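Local coordinates for cell death abnormality protein 2 (PDB 3QWX), which acts as a CRK-family SH2–SH3 signalling adaptor required for cell migration and for engulfment of cell corpses, forming a ternary complex with CED-5 and CED-12, at residues I117-V122 with L143-K148; T133-E138 with G164-N169; N4-F9 with H98-V103; G36-R41 with L110-K115. All blocks are in the same frame, centred on the assembly; numbering follows the deposited sequence.

Overall arrangement
Two domains share the four contacts: contacts 3 and 4 lie in the SH2 domain, contacts 1 and 2 in the SH3 domain. Contact 2 is buried and joins a loop to an outermost strand through apolar side chains and two backbone bonds; its Phe137 and Leu135 pack on Leu143 of contact 1, a partly buried antiparallel pairing in the same sheet. Contact 4, also partly buried, is a short parallel pairing. Its Phe38 meets Phe6 of contact 3, a surface contact carried by one lysine. Contacts 4 and 1 touch where Lys115 CB packs on Leu146 CG at 3.9 Å, whereas contact 3 stays about 15 Å from contacts 1 and 2 at the nearest atoms.

Contact 1 of 4, residues I117-V122 with L143-K148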
loop_
_atom_site.group_PDB
_atom_site.type_symbol
_atom_site.label_atom_id
_atom_site.label_comp_id
_atom_site.label_asym_id
_atom_site.label_seq_id
_atom_site.Cartn_x
_atom_site.Cartn_y
_atom_site.Cartn_z
ATOM N N ILE A 117 -6.717 5.494 12.291
ATOM C CA ILE A 117 -7.855 4.663 12.666
ATOM C C ILE A 117 -9.022 5.549 13.087
ATOM O O ILE A 117 -8.881 6.388 13.979
ATOM C CB ILE A 117 -7.479 3.721 13.825
ATOM C CG1 ILE A 117 -6.262 2.860 13.432
ATOM C CG2 ILE A 117 -8.688 2.884 14.257
ATOM C CD1 ILE A 117 -5.495 2.258 14.618
ATOM N N ILE A 118 -10.163 5.370 12.431
ATOM C CA ILE A 118 -11.380 6.086 12.797
ATOM C C ILE A 118 -12.030 5.425 14.009
ATOM O O ILE A 118 -12.427 6.094 14.954
ATOM C CB ILE A 118 -12.373 6.125 11.619
ATOM C CG1 ILE A 118 -11.839 7.049 10.527
ATOM C CG2 ILE A 118 -13.731 6.602 12.081
ATOM C CD1 ILE A 118 -12.538 6.893 9.204
ATOM N N GLU A 119 -12.147 4.102 13.979
ATOM C CA GLU A 119 -12.612 3.385 15.160
ATOM C C GLU A 119 -12.226 1.911 15.109
ATOM O O GLU A 119 -11.875 1.390 14.047
ATOM C CB GLU A 119 -14.124 3.546 15.340
ATOM C CG GLU A 119 -14.953 3.046 14.183
ATOM C CD GLU A 119 -16.444 3.257 14.416
ATOM O OE1 GLU A 119 -16.802 4.198 15.162
ATOM O OE2 GLU A 119 -17.253 2.481 13.861
ATOM N N VAL A 120 -12.280 1.258 16.266
ATOM C CA VAL A 120 -12.010 -0.168 16.375
ATOM C C VAL A 120 -13.328 -0.928 16.495
ATOM O O VAL A 120 -14.189 -0.578 17.304
ATOM C CB VAL A 120 -11.107 -0.491 17.595
ATOM C CG1 VAL A 120 -10.807 -1.980 17.664
ATOM C CG2 VAL A 120 -9.813 0.308 17.526
ATOM N N VAL A 121 -13.479 -1.966 15.680
ATOM C CA VAL A 121 -14.714 -2.730 15.633
ATOM C C VAL A 121 -14.388 -4.207 15.731
ATOM O O VAL A 121 -13.236 -4.606 15.557
ATOM C CB VAL A 121 -15.491 -2.481 14.311
ATOM C CG1 VAL A 121 -15.905 -1.020 14.190
ATOM C CG2 VAL A 121 -14.648 -2.906 13.102
ATOM N N VAL A 122 -15.400 -5.015 16.026
ATOM C CA VAL A 122 -15.267 -6.459 15.912
ATOM C C VAL A 122 -16.350 -7.001 14.989
ATOM O O VAL A 122 -17.471 -6.474 14.954
ATOM C CB VAL A 122 -15.318 -7.187 17.291
ATOM C CG1 VAL A 122 -14.242 -6.636 18.220
ATOM C CG2 VAL A 122 -16.690 -7.053 17.919
ATOM N N LEU A 143 -11.030 -5.385 13.897
ATOM C CA LEU A 143 -10.634 -4.658 12.701
ATOM C C LEU A 143 -10.517 -3.186 13.028
ATOM O O LEU A 143 -11.066 -2.700 14.017
ATOM C CB LEU A 143 -11.648 -4.846 11.576
ATOM C CG LEU A 143 -11.975 -6.281 11.143
ATOM C CD1 LEU A 143 -13.180 -6.268 10.237
ATOM C CD2 LEU A 143 -10.771 -6.966 10.448
ATOM N N GLU A 144 -9.787 -2.488 12.182
ATOM C CA GLU A 144 -9.618 -1.054 12.318
ATOM C C GLU A 144 -10.263 -0.407 11.114
ATOM O O GLU A 144 -9.925 -0.717 9.971
ATOM C CB GLU A 144 -8.126 -0.701 12.410
ATOM C CG GLU A 144 -7.541 -1.046 13.775
ATOM C CD GLU A 144 -6.011 -1.069 13.795
ATOM O OE1 GLU A 144 -5.400 -0.799 12.749
ATOM O OE2 GLU A 144 -5.431 -1.378 14.860
ATOM N N ILE A 145 -11.203 0.488 11.379
ATOM C CA ILE A 145 -11.898 1.200 10.322
ATOM C C ILE A 145 -11.120 2.445 9.909
ATOM O O ILE A 145 -10.824 3.299 10.738
ATOM C CB ILE A 145 -13.321 1.588 10.775
ATOM C CG1 ILE A 145 -14.106 0.335 11.186
ATOM C CG2 ILE A 145 -14.057 2.352 9.684
ATOM C CD1 ILE A 145 -14.278 -0.703 10.081
ATOM N N LEU A 146 -10.813 2.542 8.618
ATOM C CA LEU A 146 -10.001 3.629 8.080
ATOM C C LEU A 146 -10.834 4.665 7.355
ATOM O O LEU A 146 -10.395 5.799 7.150
ATOM C CB LEU A 146 -8.976 3.081 7.081
ATOM C CG LEU A 146 -7.688 2.400 7.550
ATOM C CD1 LEU A 146 -7.695 2.049 9.013
ATOM C CD2 LEU A 146 -7.396 1.197 6.691
ATOM N N SER A 147 -12.024 4.274 6.926
ATOM C CA SER A 147 -12.858 5.201 6.189
ATOM C C SER A 147 -14.299 4.764 6.225
ATOM O O SER A 147 -14.602 3.592 5.999
ATOM C CB SER A 147 -12.401 5.315 4.736
ATOM O OG SER A 147 -13.123 6.344 4.093
ATOM N N LYS A 148 -15.186 5.707 6.523
ATOM C CA LYS A 148 -16.615 5.441 6.405
ATOM C C LYS A 148 -17.165 5.950 5.072
ATOM O O LYS A 148 -17.975 6.874 5.023
ATOM C CB LYS A 148 -17.366 5.999 7.607
ATOM C CG LYS A 148 -17.069 5.205 8.859
ATOM C CD LYS A 148 -17.866 5.690 10.052
ATOM C CE LYS A 148 -17.637 4.764 11.238
ATOM N NZ LYS A 148 -18.523 5.098 12.377
#
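Val121 and Ile145 cross at about a right angle on the buried side of this antiparallel strand pair, with Val121 CG1 3.8 Å from Ile145 CG1 and Val121 CG2 equally near Ile145 CD1. Leu143 belongs to the same face and offers its CB to Val121 CG2. Glu119 starts out alongside Ile145, pointing the same way. Its CG sits between backbone N and carbonyl carbon (chi1 59°), and the extended chain beyond carries the carboxylate to Lys148, which meets it roughly at right angles: Lys148 NZ lies 3.3 Å from Glu119 OE2, a salt bridge whose hydrogen bond is weak. The same lysine also makes a cation-pi contact with Trp154. On the face that bears Glu144, Ile117 from the preceding loop lays CD1 against the carboxylate, 3.5 Å from Glu144 CD, while the oxygens are claimed by Arg157 and Arg142. The backbone evidence is firm between Val121 and Leu143: Val121 N donates to Leu143 O at 3.0 Å. Leu143 N returns a bond to Val121 O at 2.9 Å. At the start of the 117-122 segment, Ile118 and Glu119 both face Ile145, a classic beta bulge in which Ile118 N donates to Ile145 O at 2.8 Å. The chemistry implies that main-chain bonds and buried aliphatic branches hold the strands, the long ion pair being probably a lesser tie than the straight main-chain bonds.

Contact 2 of 4, residues T133-E138 with G164-N169; sequences TDLPFE and GLVPAN
Val166 CG1 forms the apolar centre, lying 3.6 Å from Phe137 CE1 and 3.9 Å from Leu135 CB. The valine and the phenylalanine cross at about a right angle, the methyl approaching the ring obliquely; Pro167 CD comes to the ring's edge, near its plane. A chi1 of 57° folds the Phe137 ring back over its own main chain, and this brings CE1 to the valine. Next outward, Leu135 CB packs directly on the backbone of Gly164, 3.7 Å from its CA, and with no side chain intervening the CA atoms of Leu135 and Gly164 come within 4.3 Å. The polar edge is a single backbone bridge: Leu165 N donates to Thr133 O at 3.0 Å, in the carbonyl plane on a lone pair, and Leu135 N returns a bond of 2.9 Å to Leu165 O. Asp134 turns its OD2 back to the amides of Glu130 and Arg131, tying down its own loop. In SH3 terms residues 133-138 close the RT loop, and Pro167 ends the strand just before the 3-10 segment, whose neighbourhood typically lines the proline-peptide groove. Strand 163-167 is outermost in its sheet: strand 153-157 bonds to it through Ala156 and Trp154, while the loop bridges it at Leu165 and Phe137 reaches on to Tyr170.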
loop_
_atom_site.group_PDB
_atom_site.type_symbol
_atom_site.label_atom_id
_atom_site.label_comp_id
_atom_site.label_asym_id
_atom_site.label_seq_id
_atom_site.Cartn_x
_atom_site.Cartn_y
_atom_site.Cartn_z
ATOM N N THR A 133 -12.290 -6.534 -3.839
ATOM C CA THR A 133 -12.030 -5.280 -3.155
ATOM C C THR A 133 -12.423 -5.377 -1.678
ATOM O O THR A 133 -12.159 -4.465 -0.892
ATOM C CB THR A 133 -12.839 -4.145 -3.808
ATOM O OG1 THR A 133 -14.244 -4.441 -3.715
ATOM C CG2 THR A 133 -12.454 -4.000 -5.270
ATOM N N ASP A 134 -13.054 -6.490 -1.314
ATOM C CA ASP A 134 -13.584 -6.677 0.032
ATOM C C ASP A 134 -12.559 -7.323 0.952
ATOM O O ASP A 134 -11.667 -8.017 0.494
ATOM C CB ASP A 134 -14.844 -7.545 -0.005
ATOM C CG ASP A 134 -15.975 -6.905 -0.799
ATOM O OD1 ASP A 134 -15.917 -5.677 -1.044
ATOM O OD2 ASP A 134 -16.914 -7.637 -1.176
ATOM N N LEU A 135 -12.703 -7.093 2.251
ATOM C CA LEU A 135 -11.821 -7.693 3.239
ATOM C C LEU A 135 -12.588 -8.765 4.009
ATOM O O LEU A 135 -13.438 -8.436 4.841
ATOM C CB LEU A 135 -11.298 -6.617 4.201
ATOM C CG LEU A 135 -10.434 -7.094 5.372
ATOM C CD1 LEU A 135 -9.111 -7.711 4.874
ATOM C CD2 LEU A 135 -10.172 -5.978 6.365
ATOM N N PRO A 136 -12.317 -10.050 3.712
ATOM C CA PRO A 136 -13.004 -11.128 4.440
ATOM C C PRO A 136 -12.574 -11.108 5.892
ATOM O O PRO A 136 -11.445 -10.726 6.190
ATOM C CB PRO A 136 -12.482 -12.402 3.767
ATOM C CG PRO A 136 -11.892 -11.952 2.453
ATOM C CD PRO A 136 -11.368 -10.573 2.715
ATOM N N PHE A 137 -13.468 -11.485 6.794
ATOM C CA PHE A 137 -13.101 -11.591 8.196
ATOM C C PHE A 137 -13.965 -12.604 8.927
ATOM O O PHE A 137 -15.003 -13.057 8.416
ATOM C CB PHE A 137 -13.144 -10.224 8.903
ATOM C CG PHE A 137 -14.475 -9.531 8.825
ATOM C CD1 PHE A 137 -14.750 -8.648 7.792
ATOM C CD2 PHE A 137 -15.436 -9.732 9.801
ATOM C CE1 PHE A 137 -15.966 -8.000 7.717
ATOM C CE2 PHE A 137 -16.668 -9.092 9.733
ATOM C CZ PHE A 137 -16.933 -8.225 8.698
ATOM N N GLU A 138 -13.528 -12.947 10.131
ATOM C CA GLU A 138 -14.206 -13.942 10.954
ATOM C C GLU A 138 -15.124 -13.249 11.964
ATOM O O GLU A 138 -14.926 -12.081 12.287
ATOM C CB GLU A 138 -13.174 -14.818 11.677
ATOM C CG GLU A 138 -12.329 -15.713 10.747
ATOM C CD GLU A 138 -11.219 -16.434 11.490
ATOM O OE1 GLU A 138 -11.491 -16.947 12.591
ATOM O OE2 GLU A 138 -10.071 -16.476 10.992
ATOM N N GLY A 164 -9.421 -3.485 2.981
ATOM C CA GLY A 164 -10.495 -3.726 2.045
ATOM C C GLY A 164 -11.823 -3.290 2.636
ATOM O O GLY A 164 -11.888 -2.900 3.790
ATOM N N LEU A 165 -12.880 -3.395 1.847
ATOM C CA LEU A 165 -14.195 -2.929 2.252
ATOM C C LEU A 165 -14.948 -4.000 3.037
ATOM O O LEU A 165 -14.835 -5.193 2.759
ATOM C CB LEU A 165 -15.022 -2.533 1.025
ATOM C CG LEU A 165 -14.581 -1.327 0.203
ATOM C CD1 LEU A 165 -15.458 -1.185 -1.033
ATOM C CD2 LEU A 165 -14.657 -0.087 1.044
ATOM N N VAL A 166 -15.733 -3.548 4.006
ATOM C CA VAL A 166 -16.511 -4.430 4.859
ATOM C C VAL A 166 -17.909 -3.828 5.030
ATOM O O VAL A 166 -18.074 -2.601 4.994
ATOM C CB VAL A 166 -15.830 -4.623 6.243
ATOM C CG1 VAL A 166 -14.425 -5.193 6.087
ATOM C CG2 VAL A 166 -15.790 -3.293 7.022
ATOM N N PRO A 167 -18.925 -4.685 5.203
ATOM C CA PRO A 167 -20.280 -4.159 5.402
ATOM C C PRO A 167 -20.417 -3.555 6.791
ATOM O O PRO A 167 -20.013 -4.187 7.770
ATOM C CB PRO A 167 -21.177 -5.405 5.282
ATOM C CG PRO A 167 -20.322 -6.489 4.732
ATOM C CD PRO A 167 -18.903 -6.157 5.132
ATOM N N ALA A 168 -20.989 -2.358 6.881
ATOM C CA ALA A 168 -21.156 -1.686 8.169
ATOM C C ALA A 168 -22.036 -2.478 9.138
ATOM O O ALA A 168 -21.835 -2.424 10.362
ATOM C CB ALA A 168 -21.701 -0.281 7.969
ATOM N N ASN A 169 -23.000 -3.223 8.597
ATOM C CA ASN A 169 -23.898 -4.037 9.427
ATOM C C ASN A 169 -23.285 -5.369 9.886
ATOM O O ASN A 169 -23.954 -6.188 10.521
ATOM C CB ASN A 169 -25.257 -4.248 8.741
ATOM C CG ASN A 169 -25.158 -5.032 7.439
ATOM O OD1 ASN A 169 -26.016 -5.868 7.132
ATOM N ND2 ASN A 169 -24.135 -4.749 6.659
#

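Contact 3 of 4, residues N4-F9 with H98-V103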
loop_
_atom_site.group_PDB
_atom_site.type_symbol
_atom_site.label_atom_id
_atom_site.label_comp_id
_atom_site.label_asym_id
_atom_site.label_seq_id
_atom_site.Cartn_x
_atom_site.Cartn_y
_atom_site.Cartn_z
ATOM N N ASN A 4 14.453 -4.513 8.909
ATOM C CA ASN A 4 14.374 -3.074 9.144
ATOM C C ASN A 4 12.945 -2.615 9.495
ATOM O O ASN A 4 12.263 -3.266 10.292
ATOM C CB ASN A 4 14.946 -2.291 7.951
ATOM C CG ASN A 4 16.352 -2.754 7.548
ATOM O OD1 ASN A 4 16.612 -3.957 7.417
ATOM N ND2 ASN A 4 17.259 -1.791 7.322
ATOM N N GLY A 5 12.495 -1.508 8.896
ATOM C CA GLY A 5 11.250 -0.859 9.295
ATOM C C GLY A 5 9.973 -1.399 8.659
ATOM O O GLY A 5 8.857 -1.013 9.036
ATOM N N PHE A 6 10.138 -2.284 7.685
ATOM C CA PHE A 6 9.019 -2.934 7.031
ATOM C C PHE A 6 9.529 -4.228 6.406
ATOM O O PHE A 6 10.736 -4.427 6.261
ATOM C CB PHE A 6 8.386 -2.016 5.974
ATOM C CG PHE A 6 9.322 -1.652 4.848
ATOM C CD1 PHE A 6 9.363 -2.418 3.681
ATOM C CD2 PHE A 6 10.159 -0.557 4.952
ATOM C CE1 PHE A 6 10.220 -2.084 2.646
ATOM C CE2 PHE A 6 11.030 -0.222 3.917
ATOM C CZ PHE A 6 11.060 -0.987 2.771
ATOM N N ASP A 7 8.603 -5.112 6.061
ATOM C CA ASP A 7 8.945 -6.372 5.421
ATOM C C ASP A 7 8.624 -6.251 3.932
ATOM O O ASP A 7 7.450 -6.144 3.556
ATOM C CB ASP A 7 8.159 -7.515 6.071
ATOM C CG ASP A 7 8.470 -8.874 5.453
ATOM O OD1 ASP A 7 9.237 -8.931 4.466
ATOM O OD2 ASP A 7 7.934 -9.888 5.962
ATOM N N PRO A 8 9.672 -6.233 3.087
ATOM C CA PRO A 8 9.535 -6.055 1.634
ATOM C C PRO A 8 8.647 -7.120 1.014
ATOM O O PRO A 8 7.957 -6.839 0.044
ATOM C CB PRO A 8 10.980 -6.226 1.122
ATOM C CG PRO A 8 11.826 -5.897 2.267
ATOM C CD PRO A 8 11.086 -6.391 3.480
ATOM N N PHE A 9 8.664 -8.333 1.563
ATOM C CA PHE A 9 7.828 -9.402 1.019
ATOM C C PHE A 9 6.330 -9.156 1.243
ATOM O O PHE A 9 5.482 -9.682 0.517
ATOM C CB PHE A 9 8.276 -10.773 1.539
ATOM C CG PHE A 9 9.643 -11.164 1.048
ATOM C CD1 PHE A 9 9.822 -11.601 -0.256
ATOM C CD2 PHE A 9 10.752 -11.038 1.864
ATOM C CE1 PHE A 9 11.099 -11.933 -0.723
ATOM C CE2 PHE A 9 12.028 -11.368 1.402
ATOM C CZ PHE A 9 12.191 -11.808 0.108
ATOM N N HIS A 98 16.261 -2.946 -1.443
ATOM C CA HIS A 98 17.425 -2.213 -1.930
ATOM C C HIS A 98 17.366 -0.750 -1.482
ATOM O O HIS A 98 18.381 -0.152 -1.125
ATOM C CB HIS A 98 17.503 -2.312 -3.461
ATOM C CG HIS A 98 18.629 -1.531 -4.065
ATOM N ND1 HIS A 98 19.900 -2.043 -4.202
ATOM C CD2 HIS A 98 18.673 -0.276 -4.570
ATOM C CE1 HIS A 98 20.681 -1.139 -4.767
ATOM N NE2 HIS A 98 19.960 -0.060 -5.004
ATOM N N PHE A 99 16.173 -0.168 -1.494
ATOM C CA PHE A 99 16.061 1.263 -1.216
ATOM C C PHE A 99 15.829 1.583 0.267
ATOM O O PHE A 99 15.528 2.714 0.628
ATOM C CB PHE A 99 15.032 1.926 -2.142
ATOM C CG PHE A 99 15.513 2.054 -3.575
ATOM C CD1 PHE A 99 16.454 3.010 -3.916
ATOM C CD2 PHE A 99 15.024 1.215 -4.569
ATOM C CE1 PHE A 99 16.901 3.141 -5.220
ATOM C CE2 PHE A 99 15.471 1.326 -5.885
ATOM C CZ PHE A 99 16.407 2.296 -6.211
ATOM N N LYS A 100 15.996 0.581 1.121
ATOM C CA LYS A 100 16.106 0.819 2.552
ATOM C C LYS A 100 17.440 1.488 2.867
ATOM O O LYS A 100 17.525 2.316 3.770
ATOM C CB LYS A 100 16.017 -0.491 3.341
ATOM C CG LYS A 100 14.620 -1.064 3.521
ATOM C CD LYS A 100 14.685 -2.213 4.519
ATOM C CE LYS A 100 13.326 -2.782 4.842
ATOM N NZ LYS A 100 13.449 -3.873 5.849
ATOM N N MET A 101 18.475 1.120 2.121
ATOM C CA MET A 101 19.848 1.520 2.448
ATOM C C MET A 101 20.535 2.277 1.320
ATOM O O MET A 101 21.746 2.505 1.363
ATOM C CB MET A 101 20.699 0.300 2.829
ATOM C CG MET A 101 20.338 -0.340 4.170
ATOM S SD MET A 101 20.489 0.781 5.588
ATOM C CE MET A 101 22.266 0.760 5.854
ATOM N N ARG A 102 19.762 2.633 0.302
ATOM C CA ARG A 102 20.242 3.418 -0.829
ATOM C C ARG A 102 19.107 4.406 -1.107
ATOM O O ARG A 102 17.933 4.057 -0.943
ATOM C CB ARG A 102 20.465 2.499 -2.042
ATOM C CG ARG A 102 21.748 2.720 -2.838
ATOM C CD ARG A 102 22.980 2.070 -2.187
ATOM N NE ARG A 102 23.390 2.733 -0.946
ATOM C CZ ARG A 102 24.567 3.333 -0.747
ATOM N NH1 ARG A 102 24.827 3.890 0.422
ATOM N NH2 ARG A 102 25.486 3.374 -1.705
ATOM N N VAL A 103 19.427 5.635 -1.506
ATOM C CA VAL A 103 18.357 6.607 -1.762
ATOM C C VAL A 103 17.757 6.461 -3.149
ATOM O O VAL A 103 18.409 5.982 -4.082
ATOM C CB VAL A 103 18.815 8.079 -1.605
ATOM C CG1 VAL A 103 19.258 8.346 -0.166
ATOM C CG2 VAL A 103 19.911 8.405 -2.622
#
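Lys100 leaves its backbone with CG anti to the carbonyl carbon (chi1 -78°) and then runs fully extended, which sends its amine across to Phe6; there a chi1 of 62° stands the ring over the residue's own backbone, presenting one face to the lysine chain. The two side chains slide past each other in opposite directions. Lys100 CE stands over that face of the Phe6 ring, 3.6 Å from the centroid, giving a CH-pi contact; Lys100 NZ lies farther out at 4.6 Å but only 3° off the ring normal, which qualifies as cation-pi. The same NZ donates to Phe6 O at 2.8 Å, in the carbonyl plane, so one residue holds the ammonium by both its ring and its backbone. The setting is the SH2 domain, where the chain's N-terminal segment lies against the loop that follows helix 92-98. Phe6 continues inward from this surface, meeting Phe38 edge-to-face and touching Leu96 and Leu109. Asn4, the first modelled residue, crosses the lysine obliquely, its CB 3.4 Å from Lys100 CD. Pro8 adds a looser touch, its CD 4.2 Å from Lys100 NZ. Immediately before it, Asp7 shapes the loop by an Asx turn: Asp7 OD1 accepts from Phe9 N at 3.0 Å, the amide approaching from above the carboxylate plane.

Contact 4 of 4, residues G36-R41 with L110-K115. With SO4 (sulfate ion), chain B.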
loop_
_atom_site.group_PDB
_atom_site.type_symbol
_atom_site.label_atom_id
_atom_site.label_comp_id
_atom_site.label_asym_id
_atom_site.label_seq_id
_atom_site.Cartn_x
_atom_site.Cartn_y
_atom_site.Cartn_z
ATOM N N GLY A 36 10.904 9.464 4.351
ATOM C CA GLY A 36 11.112 8.026 4.281
ATOM C C GLY A 36 9.801 7.248 4.281
ATOM O O GLY A 36 9.785 6.018 4.073
ATOM N N THR A 37 8.699 7.954 4.529
ATOM C CA THR A 37 7.378 7.317 4.474
ATOM C C THR A 37 6.999 7.093 3.008
ATOM O O THR A 37 7.215 7.964 2.165
ATOM C CB THR A 37 6.306 8.166 5.202
ATOM O OG1 THR A 37 6.802 8.547 6.485
ATOM C CG2 THR A 37 5.017 7.394 5.394
ATOM N N PHE A 38 6.447 5.925 2.704
ATOM C CA PHE A 38 6.156 5.566 1.318
ATOM C C PHE A 38 4.914 4.686 1.192
ATOM O O PHE A 38 4.450 4.077 2.166
ATOM C CB PHE A 38 7.358 4.824 0.707
ATOM C CG PHE A 38 7.557 3.449 1.271
ATOM C CD1 PHE A 38 8.243 3.265 2.462
ATOM C CD2 PHE A 38 7.025 2.346 0.633
ATOM C CE1 PHE A 38 8.415 2.002 2.999
ATOM C CE2 PHE A 38 7.188 1.068 1.170
ATOM C CZ PHE A 38 7.881 0.903 2.359
ATOM N N LEU A 39 4.378 4.616 -0.019
ATOM C CA LEU A 39 3.352 3.639 -0.319
ATOM C C LEU A 39 3.477 3.196 -1.760
ATOM O O LEU A 39 4.149 3.844 -2.571
ATOM C CB LEU A 39 1.958 4.205 -0.047
ATOM C CG LEU A 39 1.538 5.500 -0.754
ATOM C CD1 LEU A 39 1.112 5.242 -2.200
ATOM C CD2 LEU A 39 0.392 6.132 0.030
ATOM N N MET A 40 2.824 2.085 -2.074
ATOM C CA MET A 40 2.688 1.656 -3.450
ATOM C C MET A 40 1.239 1.773 -3.884
ATOM O O MET A 40 0.333 1.767 -3.059
ATOM C CB MET A 40 3.189 0.225 -3.629
ATOM C CG MET A 40 4.714 0.155 -3.768
ATOM S SD MET A 40 5.221 -1.545 -3.961
ATOM C CE MET A 40 4.540 -1.946 -5.569
ATOM N N ARG A 41 1.043 1.904 -5.186
ATOM C CA ARG A 41 -0.279 2.114 -5.760
ATOM C C ARG A 41 -0.205 1.758 -7.231
ATOM O O ARG A 41 0.868 1.433 -7.741
ATOM C CB ARG A 41 -0.708 3.575 -5.615
ATOM C CG ARG A 41 0.235 4.543 -6.289
ATOM C CD ARG A 41 -0.164 5.997 -6.103
ATOM N NE ARG A 41 0.874 6.863 -6.667
ATOM C CZ ARG A 41 1.008 7.115 -7.966
ATOM N NH1 ARG A 41 0.163 6.579 -8.828
ATOM N NH2 ARG A 41 1.989 7.894 -8.407
ATOM N N LEU A 110 11.747 4.139 4.620
ATOM C CA LEU A 110 11.910 3.876 6.047
ATOM C C LEU A 110 10.676 3.198 6.616
ATOM O O LEU A 110 10.783 2.210 7.349
ATOM C CB LEU A 110 12.207 5.166 6.821
ATOM C CG LEU A 110 12.859 5.051 8.207
ATOM C CD1 LEU A 110 13.457 6.381 8.656
ATOM C CD2 LEU A 110 11.903 4.519 9.268
ATOM N N ALA A 111 9.505 3.728 6.272
ATOM C CA ALA A 111 8.255 3.244 6.855
ATOM C C ALA A 111 7.089 3.304 5.872
ATOM O O ALA A 111 6.907 4.283 5.165
ATOM C CB ALA A 111 7.924 4.026 8.113
ATOM N N ALA A 112 6.302 2.239 5.840
ATOM C CA ALA A 112 5.084 2.202 5.041
ATOM C C ALA A 112 4.051 3.200 5.591
ATOM O O ALA A 112 3.822 3.273 6.811
ATOM C CB ALA A 112 4.507 0.796 5.047
ATOM N N TYR A 113 3.450 3.975 4.691
ATOM C CA TYR A 113 2.334 4.855 5.041
ATOM C C TYR A 113 1.168 4.039 5.607
ATOM O O TYR A 113 0.875 2.950 5.115
ATOM C CB TYR A 113 1.841 5.636 3.807
ATOM C CG TYR A 113 0.687 6.545 4.142
ATOM C CD1 TYR A 113 0.902 7.742 4.815
ATOM C CD2 TYR A 113 -0.622 6.201 3.815
ATOM C CE1 TYR A 113 -0.150 8.576 5.149
ATOM C CE2 TYR A 113 -1.683 7.028 4.147
ATOM C CZ TYR A 113 -1.439 8.218 4.815
ATOM O OH TYR A 113 -2.478 9.063 5.150
ATOM N N LYS A 114 0.512 4.572 6.634
ATOM C CA LYS A 114 -0.668 3.936 7.222
ATOM C C LYS A 114 -1.724 5.002 7.482
ATOM O O LYS A 114 -1.438 6.038 8.095
ATOM C CB LYS A 114 -0.333 3.218 8.547
ATOM C CG LYS A 114 0.678 2.079 8.427
ATOM C CD LYS A 114 0.765 1.268 9.721
ATOM C CE LYS A 114 -0.507 0.443 9.965
ATOM N NZ LYS A 114 -0.560 -0.226 11.310
ATOM N N LYS A 115 -2.945 4.748 7.026
ATOM C CA LYS A 115 -4.059 5.636 7.332
ATOM C C LYS A 115 -4.407 5.546 8.809
ATOM O O LYS A 115 -4.285 4.478 9.406
ATOM C CB LYS A 115 -5.279 5.269 6.495
ATOM C CG LYS A 115 -5.040 5.321 4.990
ATOM C CD LYS A 115 -6.311 4.992 4.237
ATOM C CE LYS A 115 -6.071 4.935 2.733
ATOM N NZ LYS A 115 -7.340 4.805 1.963
HETATM S S SO4 B . 1.366 7.801 -12.367
HETATM O O1 SO4 B . 0.246 7.151 -11.692
HETATM O O2 SO4 B . 0.851 8.874 -13.210
HETATM O O3 SO4 B . 2.310 8.372 -11.409
HETATM O O4 SO4 B . 2.073 6.809 -13.165
#
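Thr37 and Phe38 pair in parallel with Ala111 and Ala112. Gly36 O accepts from both Leu110 N (2.8 Å) and Ala111 N (3.2 Å) on one face of its plane, Phe38 N donates to Ala111 O, and Tyr113 N donates to Phe38 O (2.7 Å). This joins strand 37-42, the SH2 strand that carries the FLVR-type motif (here Phe38 to Arg41), to short strand 111-112 of that domain. Leu110 CB packs on Gly36, where at phi 100° a side chain would press on the preceding carbonyl O and collide with Leu110 CB; the lack of one permits the close approach. Phe38 lays one ring face against Ala112, with Ala112 CA 4.2 Å from the centroid and 20° off the normal, while Phe6 and Phe14 meet the ring edge-to-face. Thr37 and Leu39 turn to Tyr113: Thr37 CG2 lies at the edge of the tyrosine ring, near its plane, and Leu39 CD2 comes obliquely to Tyr113 CD2 at 3.9 Å, the two side chains pointing the same way. Thr37 OG1 is satisfied by Ser34 O. Lys115 forms a salt bridge with Glu155 of the SH3 domain. At the far end of strand 37-42, Arg41 lies in the pocket that holds phosphotyrosine in SH2 relatives; here a sulfate, probably from the crystallisation liquor, occupies it, also bonded to Arg21, Ser43 and Ser44. Arg41 NE is held by Thr52 OG1, and the guanidinium grips the sulfate edge-on, Arg41 NH1 to sulfate O1 at 2.9 Å and Arg41 NH2 to sulfate O3 at 3.1 Å.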